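Local coordinates for CBS domain-containing protein (Pyrococcus horikoshii, PDB 2YZI), which is of unknown function but, as a dimeric protein with two CBS motifs, may bind adenosine-type nucleotides as relatives of this family do, at residues 58-63 against 76-80; 16-20 against 32-38. All blocks are in the same frame, centred on the assembly; numbering follows the deposited sequence.

Contact 1 (58-63 against 76-80); sequences DIIRRV and RIMTR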
loop_
_atom_site.group_PDB
_atom_site.type_symbol
_atom_site.label_atom_id
_atom_site.label_comp_id
_atom_site.label_asym_id
_atom_site.label_seq_id
_atom_site.Cartn_x
_atom_site.Cartn_y
_atom_site.Cartn_z
ATOM N N ASP B 58 4.351 -0.930 -9.369
ATOM C CA ASP B 58 5.167 -1.004 -10.579
ATOM C C ASP B 58 4.742 -2.226 -11.373
ATOM O O ASP B 58 4.678 -2.189 -12.598
ATOM C CB ASP B 58 6.659 -1.133 -10.252
ATOM C CG ASP B 58 7.200 0.053 -9.493
ATOM O OD1 ASP B 58 6.865 1.207 -9.841
ATOM O OD2 ASP B 58 7.979 -0.168 -8.550
ATOM N N ILE B 59 4.465 -3.310 -10.656
ATOM C CA ILE B 59 4.034 -4.558 -11.272
ATOM C C ILE B 59 2.712 -4.381 -12.016
ATOM O O ILE B 59 2.528 -4.951 -13.087
ATOM C CB ILE B 59 3.897 -5.667 -10.209
ATOM C CG1 ILE B 59 5.291 -6.075 -9.731
ATOM C CG2 ILE B 59 3.142 -6.862 -10.772
ATOM C CD1 ILE B 59 5.300 -6.929 -8.493
ATOM N N ILE B 60 1.801 -3.582 -11.462
ATOM C CA ILE B 60 0.515 -3.362 -12.119
ATOM C C ILE B 60 0.692 -2.499 -13.373
ATOM O O ILE B 60 0.200 -2.840 -14.445
ATOM C CB ILE B 60 -0.511 -2.668 -11.173
ATOM C CG1 ILE B 60 -0.865 -3.572 -9.990
ATOM C CG2 ILE B 60 -1.787 -2.349 -11.941
ATOM C CD1 ILE B 60 -1.678 -4.792 -10.372
ATOM N N ARG B 61 1.417 -1.393 -13.232
ATOM C CA ARG B 61 1.646 -0.471 -14.339
ATOM C C ARG B 61 2.611 -0.947 -15.435
ATOM O O ARG B 61 2.414 -0.642 -16.612
ATOM C CB ARG B 61 2.146 0.872 -13.805
ATOM C CG ARG B 61 2.494 1.871 -14.905
ATOM C CD ARG B 61 3.160 3.141 -14.378
ATOM N NE ARG B 61 4.426 2.869 -13.704
ATOM C CZ ARG B 61 4.532 2.435 -12.452
ATOM N NH1 ARG B 61 3.444 2.223 -11.722
ATOM N NH2 ARG B 61 5.727 2.209 -11.929
ATOM N N ARG B 62 3.648 -1.683 -15.059
ATOM C CA ARG B 62 4.623 -2.129 -16.045
ATOM C C ARG B 62 4.459 -3.558 -16.541
ATOM O O ARG B 62 5.206 -4.007 -17.414
ATOM C CB ARG B 62 6.034 -1.907 -15.499
ATOM C CG ARG B 62 6.316 -0.437 -15.255
ATOM C CD ARG B 62 7.686 -0.184 -14.670
ATOM N NE ARG B 62 7.901 1.246 -14.457
ATOM C CZ ARG B 62 9.012 1.777 -13.957
ATOM N NH1 ARG B 62 10.026 0.996 -13.610
ATOM N NH2 ARG B 62 9.110 3.092 -13.804
ATOM N N VAL B 63 3.474 -4.267 -15.997
ATOM C CA VAL B 63 3.225 -5.637 -16.415
ATOM C C VAL B 63 1.767 -5.848 -16.830
ATOM O O VAL B 63 1.492 -6.080 -18.001
ATOM C CB VAL B 63 3.597 -6.642 -15.298
ATOM C CG1 VAL B 63 3.350 -8.068 -15.777
ATOM C CG2 VAL B 63 5.064 -6.470 -14.905
ATOM N N ARG B 76 13.381 -6.149 -15.758
ATOM C CA ARG B 76 12.714 -5.415 -16.822
ATOM C C ARG B 76 11.697 -4.372 -16.373
ATOM O O ARG B 76 11.238 -3.574 -17.189
ATOM C CB ARG B 76 12.036 -6.403 -17.772
ATOM C CG ARG B 76 13.013 -7.274 -18.522
ATOM C CD ARG B 76 12.317 -8.181 -19.516
ATOM N NE ARG B 76 11.417 -7.449 -20.405
ATOM C CZ ARG B 76 11.744 -6.348 -21.078
ATOM N NH1 ARG B 76 12.964 -5.834 -20.967
ATOM N NH2 ARG B 76 10.848 -5.762 -21.865
ATOM N N ILE B 77 11.351 -4.373 -15.086
ATOM C CA ILE B 77 10.372 -3.424 -14.570
ATOM C C ILE B 77 10.819 -2.661 -13.338
ATOM O O ILE B 77 10.073 -1.829 -12.826
ATOM C CB ILE B 77 9.049 -4.117 -14.202
ATOM C CG1 ILE B 77 9.288 -5.149 -13.099
ATOM C CG2 ILE B 77 8.443 -4.743 -15.428
ATOM C CD1 ILE B 77 8.025 -5.614 -12.416
HETATM N N MSE B 78 12.021 -2.946 -12.850
HETATM C CA MSE B 78 12.531 -2.271 -11.660
HETATM C C MSE B 78 13.055 -0.866 -11.945
HETATM O O MSE B 78 13.442 -0.561 -13.070
HETATM C CB MSE B 78 13.650 -3.098 -11.030
HETATM C CG MSE B 78 14.905 -3.160 -11.858
HETATM SE SE MSE B 78 16.192 -4.372 -11.089
HETATM C CE MSE B 78 17.803 -3.650 -11.931
ATOM N N THR B 79 13.050 -0.018 -10.919
ATOM C CA THR B 79 13.555 1.349 -11.036
ATOM C C THR B 79 15.000 1.268 -10.580
ATOM O O THR B 79 15.301 0.587 -9.599
ATOM C CB THR B 79 12.785 2.344 -10.127
ATOM O OG1 THR B 79 12.712 1.830 -8.792
ATOM C CG2 THR B 79 11.386 2.567 -10.650
ATOM N N ARG B 80 15.893 1.957 -11.277
ATOM C CA ARG B 80 17.304 1.880 -10.939
ATOM C C ARG B 80 17.950 3.036 -10.165
ATOM O O ARG B 80 19.123 3.358 -10.359
ATOM C CB ARG B 80 18.103 1.567 -12.206
ATOM C CG ARG B 80 17.749 0.217 -12.828
ATOM C CD ARG B 80 18.633 -0.083 -14.051
ATOM N NE ARG B 80 18.459 -1.444 -14.549
ATOM C CZ ARG B 80 17.386 -1.873 -15.202
ATOM N NH1 ARG B 80 16.381 -1.046 -15.442
ATOM N NH2 ARG B 80 17.326 -3.129 -15.621
#
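The guanidinium of Arg62 meets the 76-80 loop mainly through its edge: the carbonyl oxygens of Ile77 and Met78 both lie near its plane, while the methyl CG2 of Thr79 approaches obliquely, 3.6 Å from Arg62 NH1. The hydrogen bond goes from Arg62 NH1 to Ile77 O, at 2.9 Å with an N-H...O angle of 146°, whereas Met78 O is too far for one. NH1 stands 57° out of the carbonyl plane, above it and not on a lone pair, so the bond is short but not well aimed. An extended chain from CG to NE carries the guanidinium out across the Ile77 backbone. Next to it, the Arg61 guanidinium turns an edge to Asp58 in a salt bridge, its NH2 2.6 Å from Asp58 OD1, which accepts through its anti lone pair; Asp58 OD2 is taken by Thr55 N.

Alongside the polar groups Ile77 packs on the helix with two branches. Its CG1 stands between backbone N and carbonyl carbon (chi1 62°), and CD1 at the end of that branch comes within 3.9 Å of Ile59 CG1. The other branch, CG2, meets Val63 CG2 at 3.8 Å and Arg62 CB at 3.7 Å. Replacing Arg62 with a leucine would probably leave the Ile77 carbonyl without this donor and Thr79 CG2 without the guanidinium beside it.

Thr79 hydrogen-bonds Phe53 through its backbone and from OG1 to Phe53 O, and Ile77 reaches Val26 of helix 26-35. The 76-80 loop, which runs between helix 56-64 and strand 84-86, is thus held against helix 56-64. Chemically, one arginine-to-carbonyl bond at the partly exposed margin is combined with a buried aliphatic cluster: burial of Ile77 accounts for much of the contact, and Arg62 NH1 supplies a donor to its carbonyl.

Contact 2 (16-20 against 32-38); sequences KLLGV and LMMEFDV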
loop_
_atom_site.group_PDB
_atom_site.type_symbol
_atom_site.label_atom_id
_atom_site.label_comp_id
_atom_site.label_asym_id
_atom_site.label_seq_id
_atom_site.Cartn_x
_atom_site.Cartn_y
_atom_site.Cartn_z
ATOM N N LYS B 16 12.768 -5.556 8.139
ATOM C CA LYS B 16 12.081 -6.444 7.210
ATOM C C LYS B 16 12.170 -5.940 5.764
ATOM O O LYS B 16 11.190 -5.452 5.206
ATOM C CB LYS B 16 10.617 -6.582 7.634
ATOM C CG LYS B 16 9.790 -7.527 6.781
ATOM C CD LYS B 16 8.313 -7.408 7.125
ATOM C CE LYS B 16 7.770 -8.696 7.699
ATOM N NZ LYS B 16 7.922 -9.809 6.729
ATOM N N LEU B 17 13.346 -6.077 5.163
ATOM C CA LEU B 17 13.577 -5.636 3.790
ATOM C C LEU B 17 14.032 -6.826 2.950
ATOM O O LEU B 17 15.160 -7.297 3.089
ATOM C CB LEU B 17 14.642 -4.536 3.790
ATOM C CG LEU B 17 15.365 -4.137 2.507
ATOM C CD1 LEU B 17 14.371 -3.766 1.417
ATOM C CD2 LEU B 17 16.296 -2.969 2.824
ATOM N N LEU B 18 13.153 -7.316 2.086
ATOM C CA LEU B 18 13.492 -8.469 1.268
ATOM C C LEU B 18 14.034 -8.147 -0.107
ATOM O O LEU B 18 13.628 -7.185 -0.747
ATOM C CB LEU B 18 12.291 -9.408 1.131
ATOM C CG LEU B 18 11.979 -10.219 2.390
ATOM C CD1 LEU B 18 11.310 -9.323 3.426
ATOM C CD2 LEU B 18 11.085 -11.382 2.042
ATOM N N GLY B 19 14.962 -8.980 -0.555
ATOM C CA GLY B 19 15.561 -8.789 -1.858
ATOM C C GLY B 19 15.437 -10.015 -2.740
ATOM O O GLY B 19 15.270 -11.137 -2.259
ATOM N N VAL B 20 15.497 -9.785 -4.044
ATOM C CA VAL B 20 15.434 -10.857 -5.020
ATOM C C VAL B 20 16.547 -10.580 -6.017
ATOM O O VAL B 20 17.041 -9.457 -6.099
ATOM C CB VAL B 20 14.076 -10.879 -5.765
ATOM C CG1 VAL B 20 12.949 -11.199 -4.785
ATOM C CG2 VAL B 20 13.824 -9.539 -6.447
ATOM N N LEU B 32 6.504 -14.082 -3.263
ATOM C CA LEU B 32 7.350 -13.769 -2.122
ATOM C C LEU B 32 6.783 -12.570 -1.348
ATOM O O LEU B 32 6.796 -12.551 -0.114
ATOM C CB LEU B 32 8.769 -13.468 -2.606
ATOM C CG LEU B 32 9.860 -13.177 -1.577
ATOM C CD1 LEU B 32 10.019 -14.342 -0.609
ATOM C CD2 LEU B 32 11.166 -12.915 -2.322
HETATM N N MSE B 33 6.277 -11.578 -2.082
HETATM C CA MSE B 33 5.712 -10.379 -1.468
HETATM C C MSE B 33 4.451 -10.694 -0.674
HETATM O O MSE B 33 4.235 -10.153 0.409
HETATM C CB MSE B 33 5.377 -9.335 -2.538
HETATM C CG MSE B 33 6.574 -8.655 -3.175
HETATM SE SE MSE B 33 5.982 -7.671 -4.752
HETATM C CE MSE B 33 6.168 -5.848 -4.089
HETATM N N MSE B 34 3.612 -11.562 -1.222
HETATM C CA MSE B 34 2.378 -11.927 -0.540
HETATM C C MSE B 34 2.695 -12.796 0.672
HETATM O O MSE B 34 2.009 -12.718 1.684
HETATM C CB MSE B 34 1.438 -12.674 -1.494
HETATM C CG MSE B 34 1.032 -11.867 -2.723
HETATM SE SE MSE B 34 0.172 -10.190 -2.243
HETATM C CE MSE B 34 -0.386 -9.566 -3.977
ATOM N N GLU B 35 3.747 -13.606 0.571
ATOM C CA GLU B 35 4.146 -14.488 1.666
ATOM C C GLU B 35 4.629 -13.694 2.872
ATOM O O GLU B 35 4.186 -13.922 3.993
ATOM C CB GLU B 35 5.264 -15.433 1.218
ATOM C CG GLU B 35 5.648 -16.484 2.269
ATOM C CD GLU B 35 6.910 -17.263 1.918
ATOM O OE1 GLU B 35 7.185 -17.471 0.714
ATOM O OE2 GLU B 35 7.620 -17.685 2.851
ATOM N N PHE B 36 5.537 -12.755 2.629
ATOM C CA PHE B 36 6.101 -11.940 3.694
ATOM C C PHE B 36 5.431 -10.594 3.951
ATOM O O PHE B 36 5.948 -9.765 4.696
ATOM C CB PHE B 36 7.596 -11.776 3.456
ATOM C CG PHE B 36 8.376 -13.014 3.780
ATOM C CD1 PHE B 36 8.625 -13.360 5.104
ATOM C CD2 PHE B 36 8.803 -13.867 2.775
ATOM C CE1 PHE B 36 9.285 -14.541 5.423
ATOM C CE2 PHE B 36 9.466 -15.049 3.087
ATOM C CZ PHE B 36 9.705 -15.385 4.413
ATOM N N ASP B 37 4.280 -10.383 3.325
ATOM C CA ASP B 37 3.501 -9.178 3.545
ATOM C C ASP B 37 4.208 -7.840 3.314
ATOM O O ASP B 37 4.080 -6.923 4.136
ATOM C CB ASP B 37 2.957 -9.210 4.972
ATOM C CG ASP B 37 1.616 -8.538 5.098
ATOM O OD1 ASP B 37 0.647 -9.053 4.503
ATOM O OD2 ASP B 37 1.525 -7.501 5.785
ATOM N N VAL B 38 4.944 -7.719 2.213
ATOM C CA VAL B 38 5.630 -6.466 1.907
ATOM C C VAL B 38 5.182 -5.921 0.555
ATOM O O VAL B 38 4.874 -6.685 -0.364
ATOM C CB VAL B 38 7.163 -6.635 1.919
ATOM C CG1 VAL B 38 7.627 -6.964 3.327
ATOM C CG2 VAL B 38 7.585 -7.717 0.946
#
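Lys16 supplies the polar part of the contact, donating from NZ to Phe36 O at 2.8 Å. NZ lies in the carbonyl plane, on a lone pair, with a C=O...N angle of 136°. CG leaves anti to the backbone N (chi1 -178°), and bends at chi3 and chi4 then bring NZ round to the acceptor. NZ also sits at the edge of the Phe36 ring, near its plane, a position that does not suit a cation-pi interaction.

The remaining contacts are apolar. Leu18 CD2 reaches Phe36 CD2 at 3.5 Å, obliquely to the ring, and lies 4.1 Å from Leu32 CD1. Val20 CG1 and Leu32 CD2 are tight at 3.5 Å, and the two side chains run antiparallel to one another as they pass. At the other end, Lys16 CD rests 3.9 Å from Val38 CG1, so the aliphatic part of the lysine is used as well as its charge.

All this belongs to a beta-alpha-beta unit: residues 16-20, which carry strand 19-20, lie against the end of helix 26-35 and the turn that follows, with Leu18 and Val20 also packing on Leu41 of the parallel strand 40-44.

From the N terminus, contact 2 comes first: the chain leaves 16-20, passes into helix 26-35 and closes an 11-residue loop at 32-38, the last turn of that helix and what follows. It then forms strands 40-44 and 50-55 before helix 56-64 opens contact 1, which closes after 12 mostly irregular residues at 76-80. The two are in series, neither nested nor crossed. Contact 2 ties together parts of the first CBS motif, whereas contact 1 fastens the loop before strand 84-86 onto helix 56-64 and so joins the two motifs. Their centres are about 16 Å apart, yet they touch where Ile59 CD1 lies 3.9 Å from SE of selenomethionine Met33. Both pack on the second subunit.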